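Local coordinates for BDI_3064 protein (PDB 5Z06) that hydrolyses linear beta-1,2-glucan and beta-1,2-glucooligosaccharides of four or more units in exo fashion, releasing sophorose from the non-reducing end, at residues N295-W300 with G644-R649; P533-H538 with W595-Q600; D584-T589 with M628-N633; N608-P613 with A651-V656. All coordinates share one frame; numbering follows the deposited sequence.

Interaction 1. Residues N295-W300 with G644-R649; sequences NFRYYW and GEYGFR
Y298 and Y646 make the dense half of this contact. The edge of the Y298 ring is directed at the face of Y646 in an offset edge-to-face pair, the planes 81° apart and the centroids separated by 5.8 Å. The same face of Y646 also takes a CH-pi contact from the backbone: Y298 CA stands 4.2 Å from the ring centroid, close to the ring normal. Beside it R297 CB approaches Y646 CD1 to 3.5 Å, so the tyrosine of the 644-647 turn lies against both R297 and Y298. Y298 turns its CG away from the backbone N (chi1 -172°), which lays CD2 against CD2 of Y646; its hydroxyl goes on to the carbonyl of R311.

R297 runs extended from CG to NE past the turn, and its NH1 donates to E645 O at 2.8 Å, nearly straight at 166°. The oxygen lies in the guanidinium plane, whereas the nitrogen stands above the carbonyl plane. NH2 of R297 forms salt bridges with D206 and E293.

The looser side is wetter, although the residues themselves are buried. Water 1 joins N295 OD1 to F648 N, and N295 ND2 reaches back to V291 O within its own helix. Water 2 lies between R297 NH1 and G644 O.

Chemically, the arginine uses one end on two carboxylates and the other on the type I turn. That division spreads its positive charge over two carboxylates and a turn carbonyl, and holds the guanidinium in a fixed rotation beside the tyrosine packing.

Interaction 2. Residues P533-H538 with W595-Q600; sequences PLFFIH and WNYQAQ
The ring of P533 meets A599 and Q600, and the contact can be followed atom by atom. Its CA sends a C-H toward the carbonyl of Q600, with P533 CA and Q600 O 3.1 Å apart. CB stays over the same oxygen, P533 CB to Q600 O being 3.3 Å. P533 CG is still 3.7 Å from Q600 O, and it also reaches A599 CB at 4.1 Å. CD turns back into its own segment and sits above one face of the F536 ring, offset toward the rim.

A second, lighter touch comes from F535, whose CE2 is 4.4 Å from Y597 OH; F536 CD1 packs on one face of the F535 ring. Q600 sends its CB away from P533, and its OE1 hydrogen-bonds a glycerol that probably came from the crystallisation liquor.

Three i-to-i+3 backbone bonds, beginning with F536 N to P533 O at 3.1 Å, curl the 533-538 loop as a 3-10-like turn does. The contact sets a proline ring against a backbone carbonyl, with a light apolar touch on A599, and so joins this loop to one arm of the antiparallel hairpin 590-592/597-599, within the glycoamylase-like region of the enzyme.

Interaction 3. Residues D584-T589 with M628-N633; sequences DCWGLT and MKALRN
Helix 624-636 receives the loop that leads from helix 556-573 to strand 590-592, and D584 is where the loop lies closest, its CA 4.1 Å from the CA of A630. The carbonyl of D584 does most of the work. N633 ND2 donates to D584 O at 2.9 Å with an angle of 153°, coming from well above the carbonyl plane, while A630 CA directs its hydrogen at the same oxygen from 3.1 Å. One carbonyl is thus held by an amide and a C-H from successive turns of the helix.

The D584 carboxylate is stacked on the N633 amide, the two planes only 3° from parallel, with D584 OD2 3.3 Å from N633 CG. N633 CG points away from its backbone N (chi1 -176°), which carries the amide out to the loop; its OD1 accepts from N637, one turn further along.

Consistent with the (alpha/alpha)6 barrel of six-hairpin glycosidases, the loop is threaded between helices: W586 touches Q568 and C571 of helix 556-573 and A616 of helix 614-617. Across the present contact W586 brings the indole NE1 to 3.9 Å from A630 CB, and that N-H is taken by A626 O in the first turn of helix 624-636. C585 CB fills in beside N633 ND2, at 3.7 Å. Outside the polar group, the aliphatic start of K629 rests on D584, CB to CB at 4.0 Å, before its chain turns off.

Interaction 4. Residues N608-P613 with A651-V656; sequences NGTMAP and AFNLTV
Antiparallel pairing of M611 with F652 brings the two segments together through two backbone bonds, M611 N to F652 O at 2.8 Å and F652 N to M611 O at 2.9 Å.

On the side of these two residues, M611 and F652 run side by side in the same direction. M611 CB packs 3.8 Å from F652 CE1, sitting off-centre against the ring in a CH-pi contact, while P613 CD comes to the ring edge. F652 gets there because its CG sits between the backbone N and carbonyl carbon (chi1 68°), which brings the ring back across the M611 carbonyl.

N653, on the other side with T610, ties the polar end. Its ND2 gives one bond to N608 O at 2.8 Å and another to T610 OG1 at 3.0 Å, so both N-H of the amide point into the 608-610 turn. T610 N to N608 OD1 makes an Asx turn; T610 OG1 donates to the same oxygen. N653 OD1 receives V656 N at 3.0 Å, an Asx motif that folds the chain just beyond the strand. G609, with a positive phi of 97°, passes close to this amide. Its carbonyl is within bonding distance of two waters, which may not both donate to it at once: water 3 also bonds T655 OG1, itself bonded to V579 N, and water 4 takes the N-H of L654.

Strand 652-653 is the middle of a three-stranded sheet whose other edge is 658-659. Helix 624-636 lies against M611 and P613 through Y634, L642 of helix 639-642 meets P613 and F652, and S591 of strand 590-592 touches T610, A612 and A651.

Overall arrangement
Interactions 2, 3 and 4 lie wholly in the glycoamylase-like region and sit close together, with centres 12 to 15 Å apart; interaction 1 is 17 to 19 Å from each and brings in the end of helix 284-297. Along the chain, the segments of 2 and 3 alternate, as do those of 3 and 4 and of 1 and 4, whereas interaction 2 closes before 4 opens. Neighbours touch directly: L534 N probably bonds L588 O, Q598 OE1 meets N608 ND2, and W586 and L588 pack on M611. Interactions 2, 3 and 4 are thus one connected cluster of short strands and loops that includes helix 624-636; through F648 and R649, which reach P613, interaction 1 joins it.

Interaction 1. Residues N295-W300 with G644-R649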
# COMPACT_ATOMS: atom_id res chain seq x y z
N ASN A 295 11.67 1.38 -2.17
CA ASN A 295 10.86 1.11 -1.00
C ASN A 295 11.25 2.06 0.12
O ASN A 295 10.42 2.56 0.83
CB ASN A 295 11.00 -0.32 -0.58
CG ASN A 295 10.17 -1.26 -1.43
OD1 ASN A 295 8.99 -1.40 -1.21
ND2 ASN A 295 10.81 -1.96 -2.36
N PHE A 296 12.54 2.31 0.27
CA PHE A 296 13.04 3.28 1.24
C PHE A 296 12.38 4.66 1.07
O PHE A 296 12.06 5.34 2.05
CB PHE A 296 14.56 3.36 1.12
CG PHE A 296 15.16 4.59 1.67
CD1 PHE A 296 15.28 5.73 0.88
CD2 PHE A 296 15.66 4.60 2.96
CE1 PHE A 296 15.86 6.88 1.38
CE2 PHE A 296 16.27 5.75 3.46
CZ PHE A 296 16.38 6.88 2.67
N ARG A 297 12.16 5.07 -0.18
CA ARG A 297 11.57 6.36 -0.47
C ARG A 297 10.28 6.59 0.30
O ARG A 297 10.02 7.68 0.75
CB ARG A 297 11.26 6.50 -1.95
CG ARG A 297 12.45 6.53 -2.88
CD ARG A 297 11.94 6.42 -4.31
NE ARG A 297 13.04 6.16 -5.22
CZ ARG A 297 12.89 5.69 -6.44
NH1 ARG A 297 11.68 5.44 -6.95
NH2 ARG A 297 13.96 5.48 -7.18
N TYR A 298 9.48 5.54 0.42
CA TYR A 298 8.24 5.61 1.16
C TYR A 298 8.41 6.20 2.58
O TYR A 298 7.54 6.91 3.07
CB TYR A 298 7.64 4.21 1.24
CG TYR A 298 6.29 4.19 1.82
CD1 TYR A 298 6.13 4.21 3.18
CD2 TYR A 298 5.17 4.22 1.02
CE1 TYR A 298 4.88 4.22 3.75
CE2 TYR A 298 3.89 4.21 1.57
CZ TYR A 298 3.76 4.22 2.95
OH TYR A 298 2.54 4.25 3.55
N TYR A 299 9.50 5.86 3.23
CA TYR A 299 9.77 6.19 4.63
C TYR A 299 10.66 7.40 4.74
O TYR A 299 10.78 7.99 5.81
CB TYR A 299 10.41 4.99 5.32
CG TYR A 299 9.55 3.80 5.14
CD1 TYR A 299 8.48 3.58 5.97
CD2 TYR A 299 9.74 2.95 4.05
CE1 TYR A 299 7.63 2.50 5.77
CE2 TYR A 299 8.90 1.89 3.83
CZ TYR A 299 7.84 1.68 4.67
OH TYR A 299 7.04 0.61 4.42
N TRP A 300 11.33 7.75 3.64
CA TRP A 300 12.15 8.92 3.61
C TRP A 300 11.36 10.13 3.10
O TRP A 300 10.74 10.82 3.90
CB TRP A 300 13.42 8.65 2.81
CG TRP A 300 14.38 9.75 3.01
CD1 TRP A 300 14.81 10.64 2.08
CD2 TRP A 300 15.02 10.10 4.23
NE1 TRP A 300 15.70 11.52 2.65
CE2 TRP A 300 15.83 11.21 3.98
CE3 TRP A 300 14.98 9.56 5.53
CZ2 TRP A 300 16.60 11.81 4.98
CZ3 TRP A 300 15.75 10.14 6.51
CH2 TRP A 300 16.56 11.26 6.23
N GLY A 644 6.44 1.16 -9.27
CA GLY A 644 6.03 2.52 -9.06
C GLY A 644 7.10 3.29 -8.30
O GLY A 644 8.22 2.79 -8.08
N GLU A 645 6.68 4.46 -7.84
CA GLU A 645 7.56 5.49 -7.30
C GLU A 645 8.12 5.10 -5.95
O GLU A 645 9.22 5.57 -5.58
CB GLU A 645 6.79 6.81 -7.16
CG GLU A 645 6.42 7.46 -8.48
CD GLU A 645 5.23 6.82 -9.19
OE1 GLU A 645 4.55 5.96 -8.62
OE2 GLU A 645 4.97 7.23 -10.32
N TYR A 646 7.36 4.28 -5.21
CA TYR A 646 7.78 3.84 -3.90
C TYR A 646 8.05 2.34 -3.84
O TYR A 646 7.95 1.73 -2.79
CB TYR A 646 6.78 4.28 -2.84
CG TYR A 646 6.70 5.77 -2.60
CD1 TYR A 646 7.81 6.61 -2.73
CD2 TYR A 646 5.52 6.35 -2.21
CE1 TYR A 646 7.70 7.96 -2.50
CE2 TYR A 646 5.42 7.69 -1.96
CZ TYR A 646 6.52 8.48 -2.11
OH TYR A 646 6.39 9.81 -1.86
N GLY A 647 8.45 1.77 -4.97
CA GLY A 647 8.75 0.36 -5.07
C GLY A 647 7.57 -0.27 -5.76
O GLY A 647 6.84 0.39 -6.50
N PHE A 648 7.36 -1.54 -5.51
CA PHE A 648 6.27 -2.23 -6.18
C PHE A 648 4.97 -1.81 -5.57
O PHE A 648 4.89 -1.56 -4.37
CB PHE A 648 6.41 -3.74 -6.13
CG PHE A 648 7.63 -4.24 -6.81
CD1 PHE A 648 7.64 -4.46 -8.18
CD2 PHE A 648 8.78 -4.52 -6.09
CE1 PHE A 648 8.77 -4.94 -8.80
CE2 PHE A 648 9.92 -4.99 -6.72
CZ PHE A 648 9.91 -5.20 -8.07
N ARG A 649 3.94 -1.79 -6.39
CA ARG A 649 2.61 -1.54 -5.88
C ARG A 649 2.22 -2.63 -4.90
O ARG A 649 2.75 -3.72 -4.92
CB ARG A 649 1.61 -1.43 -7.01
CG ARG A 649 1.95 -0.24 -7.88
CD ARG A 649 0.90 0.06 -8.92
NE ARG A 649 1.44 1.06 -9.82
CZ ARG A 649 1.49 2.36 -9.55
NH1 ARG A 649 1.01 2.85 -8.40
NH2 ARG A 649 2.02 3.17 -10.45
O HOH W 1 8.13 -3.05 -3.04
O HOH W 2 10.72 3.71 -8.95

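Interaction 2. Residues P533-H538 with W595-Q600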
# COMPACT_ATOMS: atom_id res chain seq x y z
N PRO A 533 -0.49 -16.06 6.40
CA PRO A 533 0.06 -15.06 5.50
C PRO A 533 1.55 -15.00 5.67
O PRO A 533 2.06 -15.10 6.80
CB PRO A 533 -0.58 -13.76 5.98
CG PRO A 533 -1.77 -14.17 6.79
CD PRO A 533 -1.43 -15.49 7.37
N LEU A 534 2.25 -14.86 4.56
CA LEU A 534 3.70 -14.90 4.61
C LEU A 534 4.35 -13.76 5.37
O LEU A 534 5.51 -13.89 5.76
CB LEU A 534 4.29 -14.98 3.21
CG LEU A 534 5.72 -15.50 3.08
CD1 LEU A 534 5.87 -16.87 3.72
CD2 LEU A 534 6.09 -15.57 1.60
N PHE A 535 3.64 -12.67 5.62
CA PHE A 535 4.22 -11.58 6.42
C PHE A 535 4.52 -12.00 7.86
O PHE A 535 5.29 -11.33 8.54
CB PHE A 535 3.37 -10.32 6.38
CG PHE A 535 2.20 -10.32 7.32
CD1 PHE A 535 2.35 -9.88 8.63
CD2 PHE A 535 0.94 -10.73 6.90
CE1 PHE A 535 1.28 -9.84 9.51
CE2 PHE A 535 -0.14 -10.70 7.78
CZ PHE A 535 0.02 -10.25 9.08
N PHE A 536 3.92 -13.10 8.30
CA PHE A 536 4.26 -13.71 9.57
C PHE A 536 5.76 -14.00 9.73
O PHE A 536 6.30 -13.86 10.84
CB PHE A 536 3.44 -14.99 9.77
CG PHE A 536 1.99 -14.76 10.10
CD1 PHE A 536 1.38 -13.50 10.02
CD2 PHE A 536 1.22 -15.83 10.48
CE1 PHE A 536 0.04 -13.35 10.34
CE2 PHE A 536 -0.12 -15.68 10.80
CZ PHE A 536 -0.70 -14.43 10.74
N ILE A 537 6.44 -14.40 8.65
CA ILE A 537 7.88 -14.62 8.71
C ILE A 537 8.75 -13.36 8.46
O ILE A 537 9.97 -13.45 8.37
CB ILE A 537 8.33 -15.79 7.81
CG1 ILE A 537 8.15 -15.46 6.32
CG2 ILE A 537 7.56 -17.03 8.19
CD1 ILE A 537 8.99 -16.32 5.43
N HIS A 538 8.11 -12.21 8.37
CA HIS A 538 8.79 -10.96 8.09
C HIS A 538 8.85 -10.10 9.33
O HIS A 538 9.93 -9.87 9.85
CB HIS A 538 8.08 -10.21 6.96
CG HIS A 538 8.05 -10.96 5.67
ND1 HIS A 538 7.11 -10.72 4.69
CD2 HIS A 538 8.84 -11.96 5.21
CE1 HIS A 538 7.30 -11.57 3.70
NE2 HIS A 538 8.35 -12.32 3.98
N TRP A 595 -11.93 -4.24 -2.66
CA TRP A 595 -12.95 -3.69 -1.78
C TRP A 595 -12.68 -3.85 -0.29
O TRP A 595 -13.38 -3.24 0.51
CB TRP A 595 -14.27 -4.37 -2.09
CG TRP A 595 -14.62 -4.23 -3.53
CD1 TRP A 595 -14.52 -5.19 -4.49
CD2 TRP A 595 -15.08 -3.05 -4.17
NE1 TRP A 595 -14.92 -4.67 -5.70
CE2 TRP A 595 -15.26 -3.36 -5.53
CE3 TRP A 595 -15.37 -1.76 -3.72
CZ2 TRP A 595 -15.71 -2.42 -6.46
CZ3 TRP A 595 -15.81 -0.81 -4.65
CH2 TRP A 595 -15.99 -1.16 -6.00
N ASN A 596 -11.72 -4.68 0.09
CA ASN A 596 -11.51 -5.00 1.50
C ASN A 596 -10.10 -5.48 1.72
O ASN A 596 -9.37 -5.81 0.78
CB ASN A 596 -12.46 -6.10 1.95
CG ASN A 596 -12.45 -7.30 1.01
OD1 ASN A 596 -11.51 -8.10 1.01
ND2 ASN A 596 -13.49 -7.41 0.19
N TYR A 597 -9.74 -5.54 3.00
CA TYR A 597 -8.51 -6.15 3.42
C TYR A 597 -8.66 -7.65 3.28
O TYR A 597 -9.74 -8.20 3.46
CB TYR A 597 -8.23 -5.77 4.85
CG TYR A 597 -7.03 -6.46 5.47
CD1 TYR A 597 -5.72 -6.03 5.18
CD2 TYR A 597 -7.21 -7.53 6.35
CE1 TYR A 597 -4.63 -6.64 5.78
CE2 TYR A 597 -6.12 -8.16 6.94
CZ TYR A 597 -4.83 -7.70 6.67
OH TYR A 597 -3.76 -8.32 7.26
N GLN A 598 -7.57 -8.31 2.96
CA GLN A 598 -7.55 -9.77 2.92
C GLN A 598 -6.22 -10.27 3.43
O GLN A 598 -5.17 -9.67 3.14
CB GLN A 598 -7.83 -10.28 1.50
CG GLN A 598 -7.02 -9.63 0.40
CD GLN A 598 -7.28 -10.27 -0.95
OE1 GLN A 598 -8.39 -10.69 -1.25
NE2 GLN A 598 -6.25 -10.32 -1.78
N ALA A 599 -6.26 -11.34 4.20
CA ALA A 599 -5.06 -11.91 4.80
C ALA A 599 -4.75 -13.19 4.04
O ALA A 599 -5.07 -14.26 4.49
CB ALA A 599 -5.27 -12.15 6.30
N GLN A 600 -4.16 -13.07 2.85
CA GLN A 600 -4.02 -14.21 1.97
C GLN A 600 -2.98 -15.17 2.45
O GLN A 600 -2.02 -14.80 3.16
CB GLN A 600 -3.72 -13.78 0.52
CG GLN A 600 -4.77 -12.90 -0.11
CD GLN A 600 -6.15 -13.52 -0.10
OE1 GLN A 600 -6.75 -13.67 0.96
NE2 GLN A 600 -6.66 -13.87 -1.28

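Interaction 3. Residues D584-T589 with M628-N633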
# COMPACT_ATOMS: atom_id res chain seq x y z
N ASP A 584 8.23 -17.47 -9.98
CA ASP A 584 8.66 -16.10 -9.93
C ASP A 584 7.51 -15.18 -9.51
O ASP A 584 7.59 -13.96 -9.61
CB ASP A 584 9.30 -15.73 -11.28
CG ASP A 584 8.35 -15.85 -12.44
OD1 ASP A 584 7.20 -16.31 -12.25
OD2 ASP A 584 8.74 -15.46 -13.56
N CYS A 585 6.43 -15.77 -9.03
CA CYS A 585 5.28 -15.00 -8.64
C CYS A 585 4.58 -15.75 -7.54
O CYS A 585 3.73 -16.61 -7.78
CB CYS A 585 4.36 -14.74 -9.81
SG CYS A 585 3.00 -13.66 -9.32
N TRP A 586 4.97 -15.41 -6.31
CA TRP A 586 4.57 -16.16 -5.14
C TRP A 586 4.73 -15.29 -3.93
O TRP A 586 5.36 -14.24 -4.01
CB TRP A 586 5.47 -17.38 -5.00
CG TRP A 586 6.91 -17.00 -4.73
CD1 TRP A 586 7.86 -16.65 -5.64
CD2 TRP A 586 7.54 -16.92 -3.45
NE1 TRP A 586 9.06 -16.35 -5.00
CE2 TRP A 586 8.88 -16.51 -3.66
CE3 TRP A 586 7.10 -17.16 -2.16
CZ2 TRP A 586 9.79 -16.35 -2.61
CZ3 TRP A 586 8.00 -17.00 -1.11
CH2 TRP A 586 9.32 -16.60 -1.34
N GLY A 587 4.25 -15.76 -2.80
CA GLY A 587 4.37 -15.04 -1.52
C GLY A 587 3.05 -14.47 -1.10
O GLY A 587 2.95 -13.30 -0.76
N LEU A 588 2.02 -15.31 -1.10
CA LEU A 588 0.73 -14.89 -0.67
C LEU A 588 0.77 -14.38 0.74
O LEU A 588 1.34 -15.01 1.63
CB LEU A 588 -0.29 -16.03 -0.81
CG LEU A 588 -0.62 -16.32 -2.29
CD1 LEU A 588 -1.36 -17.63 -2.47
CD2 LEU A 588 -1.43 -15.20 -2.89
N THR A 589 0.16 -13.22 0.93
CA THR A 589 0.18 -12.54 2.21
C THR A 589 -0.92 -11.47 2.22
O THR A 589 -1.70 -11.30 1.26
CB THR A 589 1.59 -11.93 2.51
OG1 THR A 589 1.61 -11.27 3.77
CG2 THR A 589 1.99 -10.94 1.47
N MET A 628 14.59 -13.58 -5.54
CA MET A 628 15.24 -12.87 -6.64
C MET A 628 14.47 -13.12 -7.94
O MET A 628 14.33 -12.21 -8.74
CB MET A 628 16.69 -13.30 -6.78
CG MET A 628 17.49 -12.41 -7.71
SD MET A 628 17.66 -10.76 -7.02
CE MET A 628 17.01 -9.77 -8.35
N LYS A 629 13.96 -14.32 -8.13
CA LYS A 629 13.14 -14.62 -9.31
C LYS A 629 11.90 -13.75 -9.34
O LYS A 629 11.58 -13.17 -10.37
CB LYS A 629 12.75 -16.08 -9.37
CG LYS A 629 13.88 -17.02 -9.73
CD LYS A 629 13.35 -18.44 -9.85
CE LYS A 629 14.44 -19.49 -9.71
NZ LYS A 629 15.19 -19.62 -10.95
N ALA A 630 11.23 -13.64 -8.19
CA ALA A 630 10.06 -12.80 -8.04
C ALA A 630 10.38 -11.37 -8.38
O ALA A 630 9.70 -10.73 -9.17
CB ALA A 630 9.53 -12.88 -6.62
N LEU A 631 11.44 -10.86 -7.77
CA LEU A 631 11.88 -9.50 -8.00
C LEU A 631 12.06 -9.23 -9.50
O LEU A 631 11.53 -8.26 -10.02
CB LEU A 631 13.18 -9.27 -7.27
CG LEU A 631 13.63 -7.84 -7.13
CD1 LEU A 631 14.67 -7.76 -6.01
CD2 LEU A 631 14.19 -7.24 -8.42
N ARG A 632 12.81 -10.10 -10.17
CA ARG A 632 13.08 -9.95 -11.59
C ARG A 632 11.82 -9.95 -12.43
O ARG A 632 11.69 -9.15 -13.35
CB ARG A 632 13.95 -11.07 -12.07
CG ARG A 632 15.40 -10.97 -11.64
CD ARG A 632 16.15 -12.06 -12.37
NE ARG A 632 17.29 -12.52 -11.61
CZ ARG A 632 17.43 -13.73 -11.06
NH1 ARG A 632 16.48 -14.67 -11.18
NH2 ARG A 632 18.55 -14.00 -10.39
N ASN A 633 10.91 -10.86 -12.11
CA ASN A 633 9.64 -10.97 -12.77
C ASN A 633 8.78 -9.74 -12.53
O ASN A 633 8.28 -9.12 -13.47
CB ASN A 633 8.90 -12.20 -12.21
CG ASN A 633 7.59 -12.45 -12.91
OD1 ASN A 633 7.48 -12.26 -14.12
ND2 ASN A 633 6.59 -12.93 -12.15

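Interaction 4. Residues N608-P613 with A651-V656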
# COMPACT_ATOMS: atom_id res chain seq x y z
N ASN A 608 -7.15 -15.70 -4.06
CA ASN A 608 -8.09 -15.30 -5.10
C ASN A 608 -7.34 -14.68 -6.29
O ASN A 608 -7.94 -13.96 -7.08
CB ASN A 608 -9.12 -14.33 -4.52
CG ASN A 608 -8.48 -13.09 -3.94
OD1 ASN A 608 -7.28 -12.84 -4.14
ND2 ASN A 608 -9.24 -12.33 -3.20
N GLY A 609 -6.06 -14.96 -6.41
CA GLY A 609 -5.24 -14.44 -7.51
C GLY A 609 -4.44 -13.21 -7.18
O GLY A 609 -3.65 -12.73 -8.00
N THR A 610 -4.61 -12.72 -5.96
CA THR A 610 -3.99 -11.50 -5.54
C THR A 610 -2.66 -11.80 -4.91
O THR A 610 -2.59 -12.52 -3.92
CB THR A 610 -4.83 -10.80 -4.50
OG1 THR A 610 -6.13 -10.64 -5.04
CG2 THR A 610 -4.22 -9.45 -4.13
N MET A 611 -1.62 -11.16 -5.46
CA MET A 611 -0.27 -11.35 -5.01
C MET A 611 0.29 -10.00 -4.56
O MET A 611 0.28 -9.03 -5.32
CB MET A 611 0.57 -11.90 -6.16
CG MET A 611 1.96 -12.37 -5.73
SD MET A 611 1.91 -13.69 -4.51
CE MET A 611 1.16 -14.98 -5.50
N ALA A 612 0.75 -9.95 -3.32
CA ALA A 612 1.41 -8.77 -2.77
C ALA A 612 2.91 -8.99 -2.92
O ALA A 612 3.46 -9.90 -2.30
CB ALA A 612 1.02 -8.57 -1.32
N PRO A 613 3.59 -8.16 -3.72
CA PRO A 613 5.03 -8.36 -3.91
C PRO A 613 5.84 -8.46 -2.63
O PRO A 613 6.90 -9.10 -2.62
CB PRO A 613 5.46 -7.12 -4.70
CG PRO A 613 4.23 -6.71 -5.43
CD PRO A 613 3.07 -7.08 -4.56
N ALA A 651 -0.11 -4.73 -4.28
CA ALA A 651 -0.62 -6.00 -4.70
C ALA A 651 -1.14 -5.91 -6.10
O ALA A 651 -1.48 -4.84 -6.57
CB ALA A 651 -1.76 -6.47 -3.78
N PHE A 652 -1.29 -7.07 -6.71
CA PHE A 652 -1.89 -7.15 -8.01
C PHE A 652 -2.60 -8.48 -8.20
O PHE A 652 -2.27 -9.49 -7.56
CB PHE A 652 -0.81 -6.93 -9.08
CG PHE A 652 0.20 -8.04 -9.16
CD1 PHE A 652 1.18 -8.18 -8.20
CD2 PHE A 652 0.19 -8.93 -10.24
CE1 PHE A 652 2.12 -9.18 -8.29
CE2 PHE A 652 1.13 -9.93 -10.34
CZ PHE A 652 2.10 -10.07 -9.36
N ASN A 653 -3.57 -8.47 -9.10
CA ASN A 653 -4.32 -9.66 -9.42
C ASN A 653 -4.45 -9.69 -10.92
O ASN A 653 -5.26 -8.95 -11.49
CB ASN A 653 -5.67 -9.62 -8.74
CG ASN A 653 -6.41 -10.93 -8.86
OD1 ASN A 653 -6.41 -11.56 -9.91
ND2 ASN A 653 -7.02 -11.36 -7.78
N LEU A 654 -3.62 -10.52 -11.56
CA LEU A 654 -3.71 -10.65 -13.02
C LEU A 654 -5.00 -11.35 -13.43
O LEU A 654 -5.48 -11.13 -14.53
CB LEU A 654 -2.50 -11.38 -13.60
CG LEU A 654 -1.19 -10.60 -13.43
CD1 LEU A 654 -0.03 -11.46 -13.89
CD2 LEU A 654 -1.24 -9.28 -14.20
N THR A 655 -5.58 -12.14 -12.54
CA THR A 655 -6.76 -12.91 -12.90
C THR A 655 -7.94 -12.01 -13.15
O THR A 655 -8.66 -12.21 -14.11
CB THR A 655 -7.05 -13.99 -11.84
OG1 THR A 655 -5.90 -14.82 -11.74
CG2 THR A 655 -8.27 -14.85 -12.22
N VAL A 656 -8.11 -10.99 -12.30
CA VAL A 656 -9.17 -10.02 -12.46
C VAL A 656 -8.69 -8.69 -13.04
O VAL A 656 -9.49 -7.74 -13.16
CB VAL A 656 -9.92 -9.79 -11.13
CG1 VAL A 656 -10.37 -11.11 -10.53
CG2 VAL A 656 -9.09 -9.02 -10.12
O HOH W 3 -3.81 -13.72 -10.59
O HOH W 4 -1.47 -11.69 -9.71